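Local coordinates for putative tryptophan halogenase (Xanthomonas campestris pv. campestris, PDB 6Y1W), which probably acts as a flavin-dependent halogenase, an enzyme class that uses reduced FAD and oxygen to halogenate tryptophan or related aromatic substrates, at residues Ala86-Gly91 with Glu494-Tyr499. Residues are numbered along the deposited sequence; the frame is centred on the assembly and turned at random.
Sequences ATFKVG and EFLRRY
F88 meets F495, L496 and Y499 where the C-terminal helix 492-499 packs against strand 87-89, an outermost strand of a small antiparallel three-stranded sheet in this member of the tryptophan halogenase family, whose chain probably carries a Rossmann-type nucleotide-binding motif. The axes of the strand and the helix segment approach to 9.5 Å at 129°, and no hydrogen bond joins the two segments, so apolar side chains carry the interface, which buries 216 Å².

The aromatic contacts centre on the outer end of the F88 ring. Its CE2 lies 3.6 Å from F495 CE2, near the plane of the F495 ring and at its edge. The two ring planes are inclined at 60° with centroids 5.7 Å apart, an oblique pairing. One turn further along the helix, Y499 places CD2 and CE2 at the edge of the F88 ring, CE2 3.8 Å from F88 CZ. Both helix aromatics hold CG anti to the backbone N (chi1 near 180° in both), so that both side chains cross that of F88 at about a right angle.

Aliphatic packing falls to L496, which divides its two methyls. CD2 rests 3.8 Å from F88 CD2, while CD1 reaches T87 CG2 at 4.0 Å.

Polar groups find partners beyond the two segments: T87 OG1 bonds to P278 O and H164 ND1, Y499 OH to E77, and the N-H of F88 is hydrogen-bonded to H492 NE2, at the start of the same helix. F151 stacks on F88, and Y161 meets it edge-to-face. K89, the predicted active-site lysine, follows F88 directly, its NZ hydrogen-bonded to S348 OG and T62 O. The A86 carbonyl O, hydrogen-bonded to Q280 NE2, lies 3.9 Å from L496 CD2.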
ATOM      1  N   ALA A  86     -13.263  22.036  19.969  1.00 13.81           N
ATOM      2  CA  ALA A  86     -13.461  21.032  18.923  1.00 16.28           C
ATOM      3  C   ALA A  86     -14.694  20.166  19.140  1.00 18.45           C
ATOM      4  O   ALA A  86     -15.136  19.941  20.267  1.00 14.44           O
ATOM      5  CB  ALA A  86     -12.237  20.115  18.806  1.00 13.08           C
ATOM      6  N   THR A  87     -15.243  19.651  18.032  1.00 13.59           N
ATOM      7  CA  THR A  87     -16.306  18.652  18.085  1.00 12.66           C
ATOM      8  C   THR A  87     -15.883  17.438  17.269  1.00 15.45           C
ATOM      9  O   THR A  87     -14.864  17.456  16.575  1.00 14.93           O
ATOM     10  CB  THR A  87     -17.656  19.202  17.546  1.00 17.52           C
ATOM     11  OG1 THR A  87     -17.523  19.500  16.149  1.00 17.59           O
ATOM     12  CG2 THR A  87     -18.088  20.519  18.303  1.00 13.58           C
ATOM     13  N   PHE A  88     -16.682  16.385  17.328  1.00 13.74           N
ATOM     14  CA  PHE A  88     -16.363  15.191  16.558  1.00 14.37           C
ATOM     15  C   PHE A  88     -16.975  15.235  15.163  1.00 14.36           C
ATOM     16  O   PHE A  88     -18.035  15.837  14.933  1.00 16.49           O
ATOM     17  CB  PHE A  88     -16.833  13.927  17.299  1.00 11.99           C
ATOM     18  CG  PHE A  88     -16.065  13.667  18.558  1.00 16.09           C
ATOM     19  CD1 PHE A  88     -14.791  13.061  18.501  1.00 14.05           C
ATOM     20  CD2 PHE A  88     -16.561  14.048  19.793  1.00 17.39           C
ATOM     21  CE1 PHE A  88     -14.042  12.848  19.653  1.00 13.76           C
ATOM     22  CE2 PHE A  88     -15.797  13.831  20.958  1.00 14.27           C
ATOM     23  CZ  PHE A  88     -14.551  13.236  20.881  1.00 14.71           C
ATOM     24  N   LYS A  89     -16.294  14.553  14.230  1.00 12.07           N
ATOM     25  CA  LYS A  89     -16.731  14.473  12.842  1.00 12.53           C
ATOM     26  C   LYS A  89     -16.711  13.026  12.410  1.00 12.14           C
ATOM     27  O   LYS A  89     -15.692  12.360  12.589  1.00 13.63           O
ATOM     28  CB  LYS A  89     -15.774  15.283  11.940  1.00 13.15           C
ATOM     29  CG  LYS A  89     -16.092  15.136  10.447  1.00 14.79           C
ATOM     30  CD  LYS A  89     -15.023  15.826   9.618  1.00 13.09           C
ATOM     31  CE  LYS A  89     -15.235  15.492   8.112  1.00 12.18           C
ATOM     32  NZ  LYS A  89     -13.950  15.797   7.334  1.00 13.99           N
ATOM     33  N   VAL A  90     -17.822  12.542  11.828  1.00 12.33           N
ATOM     34  CA  VAL A  90     -17.860  11.184  11.282  1.00 14.57           C
ATOM     35  C   VAL A  90     -18.073  11.157   9.776  1.00 12.33           C
ATOM     36  O   VAL A  90     -18.110  10.064   9.194  1.00 14.13           O
ATOM     37  CB  VAL A  90     -18.917  10.310  11.982  1.00 16.17           C
ATOM     38  CG1 VAL A  90     -18.576  10.142  13.456  1.00 19.92           C
ATOM     39  CG2 VAL A  90     -20.320  10.933  11.817  1.00 13.21           C
ATOM     40  N   GLY A  91     -18.214  12.309   9.120  1.00 12.76           N
ATOM     41  CA  GLY A  91     -18.441  12.282   7.683  1.00 14.49           C
ATOM     42  C   GLY A  91     -18.759  13.672   7.161  1.00 13.67           C
ATOM     43  O   GLY A  91     -18.743  14.662   7.904  1.00 14.43           O
ATOM     44  N   GLU A 494     -24.155  15.625  24.491  1.00 21.47           N
ATOM     45  CA  GLU A 494     -23.969  15.004  25.796  1.00 21.62           C
ATOM     46  C   GLU A 494     -22.569  14.425  25.926  1.00 23.05           C
ATOM     47  O   GLU A 494     -21.923  14.550  26.979  1.00 21.21           O
ATOM     48  CB  GLU A 494     -25.027  13.923  26.016  1.00 26.13           C
ATOM     49  CG  GLU A 494     -26.338  14.511  26.480  1.00 54.63           C
ATOM     50  CD  GLU A 494     -27.464  13.508  26.472  1.00 73.05           C
ATOM     51  OE1 GLU A 494     -28.626  13.937  26.257  1.00 51.73           O
ATOM     52  OE2 GLU A 494     -27.180  12.304  26.693  1.00 48.98           O
ATOM     53  N   PHE A 495     -22.062  13.809  24.859  1.00 18.57           N
ATOM     54  CA  PHE A 495     -20.721  13.270  24.931  1.00 17.63           C
ATOM     55  C   PHE A 495     -19.686  14.383  25.083  1.00 17.55           C
ATOM     56  O   PHE A 495     -18.773  14.274  25.902  1.00 17.40           O
ATOM     57  CB  PHE A 495     -20.427  12.401  23.696  1.00 17.21           C
ATOM     58  CG  PHE A 495     -19.169  11.627  23.850  1.00 17.69           C
ATOM     59  CD1 PHE A 495     -19.139  10.486  24.663  1.00 22.30           C
ATOM     60  CD2 PHE A 495     -17.996  12.063  23.265  1.00 16.27           C
ATOM     61  CE1 PHE A 495     -17.940   9.788  24.856  1.00 17.28           C
ATOM     62  CE2 PHE A 495     -16.807  11.380  23.459  1.00 17.90           C
ATOM     63  CZ  PHE A 495     -16.770  10.232  24.258  1.00 17.02           C
ATOM     64  N   LEU A 496     -19.826  15.473  24.316  1.00 19.35           N
ATOM     65  CA  LEU A 496     -18.883  16.584  24.433  1.00 16.09           C
ATOM     66  C   LEU A 496     -18.855  17.148  25.853  1.00 14.74           C
ATOM     67  O   LEU A 496     -17.790  17.418  26.409  1.00 16.28           O
ATOM     68  CB  LEU A 496     -19.252  17.687  23.448  1.00 15.37           C
ATOM     69  CG  LEU A 496     -19.157  17.303  21.955  1.00 13.28           C
ATOM     70  CD1 LEU A 496     -19.846  18.373  21.127  1.00 14.48           C
ATOM     71  CD2 LEU A 496     -17.645  17.238  21.585  1.00 14.93           C
ATOM     72  N   ARG A 497     -20.036  17.369  26.420  1.00 19.26           N
ATOM     73  CA  ARG A 497     -20.109  17.949  27.757  1.00 20.31           C
ATOM     74  C   ARG A 497     -19.358  17.102  28.776  1.00 21.41           C
ATOM     75  O   ARG A 497     -18.772  17.644  29.726  1.00 23.34           O
ATOM     76  CB  ARG A 497     -21.562  18.082  28.179  1.00 22.27           C
ATOM     77  CG  ARG A 497     -22.171  19.417  27.797  1.00 46.73           C
ATOM     78  CD  ARG A 497     -23.483  19.649  28.534  1.00 62.05           C
ATOM     79  NE  ARG A 497     -24.569  18.845  27.979  1.00 70.18           N
ATOM     80  CZ  ARG A 497     -25.310  19.219  26.941  1.00 52.25           C
ATOM     81  NH1 ARG A 497     -25.068  20.385  26.347  1.00 42.30           N
ATOM     82  NH2 ARG A 497     -26.286  18.429  26.500  1.00 47.42           N
ATOM     83  N   ARG A 498     -19.395  15.775  28.622  1.00 20.34           N
ATOM     84  CA  ARG A 498     -18.709  14.897  29.571  1.00 20.92           C
ATOM     85  C   ARG A 498     -17.243  14.657  29.235  1.00 23.72           C
ATOM     86  O   ARG A 498     -16.435  14.417  30.146  1.00 24.32           O
ATOM     87  CB  ARG A 498     -19.405  13.528  29.648  1.00 23.82           C
ATOM     88  CG  ARG A 498     -20.902  13.584  29.853  1.00 43.43           C
ATOM     89  CD  ARG A 498     -21.477  12.207  30.210  1.00 63.61           C
ATOM     90  NE  ARG A 498     -21.249  11.196  29.174  1.00 52.87           N
ATOM     91  CZ  ARG A 498     -22.221  10.513  28.569  1.00 72.77           C
ATOM     92  NH1 ARG A 498     -21.925   9.609  27.639  1.00 60.12           N
ATOM     93  NH2 ARG A 498     -23.493  10.731  28.890  1.00 76.21           N
ATOM     94  N   TYR A 499     -16.855  14.724  27.963  1.00 16.44           N
ATOM     95  CA  TYR A 499     -15.530  14.262  27.560  1.00 17.03           C
ATOM     96  C   TYR A 499     -14.538  15.397  27.359  1.00 15.16           C
ATOM     97  O   TYR A 499     -13.379  15.283  27.758  1.00 17.83           O
ATOM     98  CB  TYR A 499     -15.643  13.456  26.260  1.00 17.71           C
ATOM     99  CG  TYR A 499     -14.327  12.897  25.745  1.00 18.74           C
ATOM    100  CD1 TYR A 499     -13.705  11.816  26.372  1.00 21.14           C
ATOM    101  CD2 TYR A 499     -13.716  13.445  24.599  1.00 14.10           C
ATOM    102  CE1 TYR A 499     -12.500  11.314  25.891  1.00 19.19           C
ATOM    103  CE2 TYR A 499     -12.543  12.949  24.110  1.00 16.68           C
ATOM    104  CZ  TYR A 499     -11.921  11.884  24.744  1.00 18.30           C
ATOM    105  OH  TYR A 499     -10.753  11.382  24.242  1.00 18.39           O
TER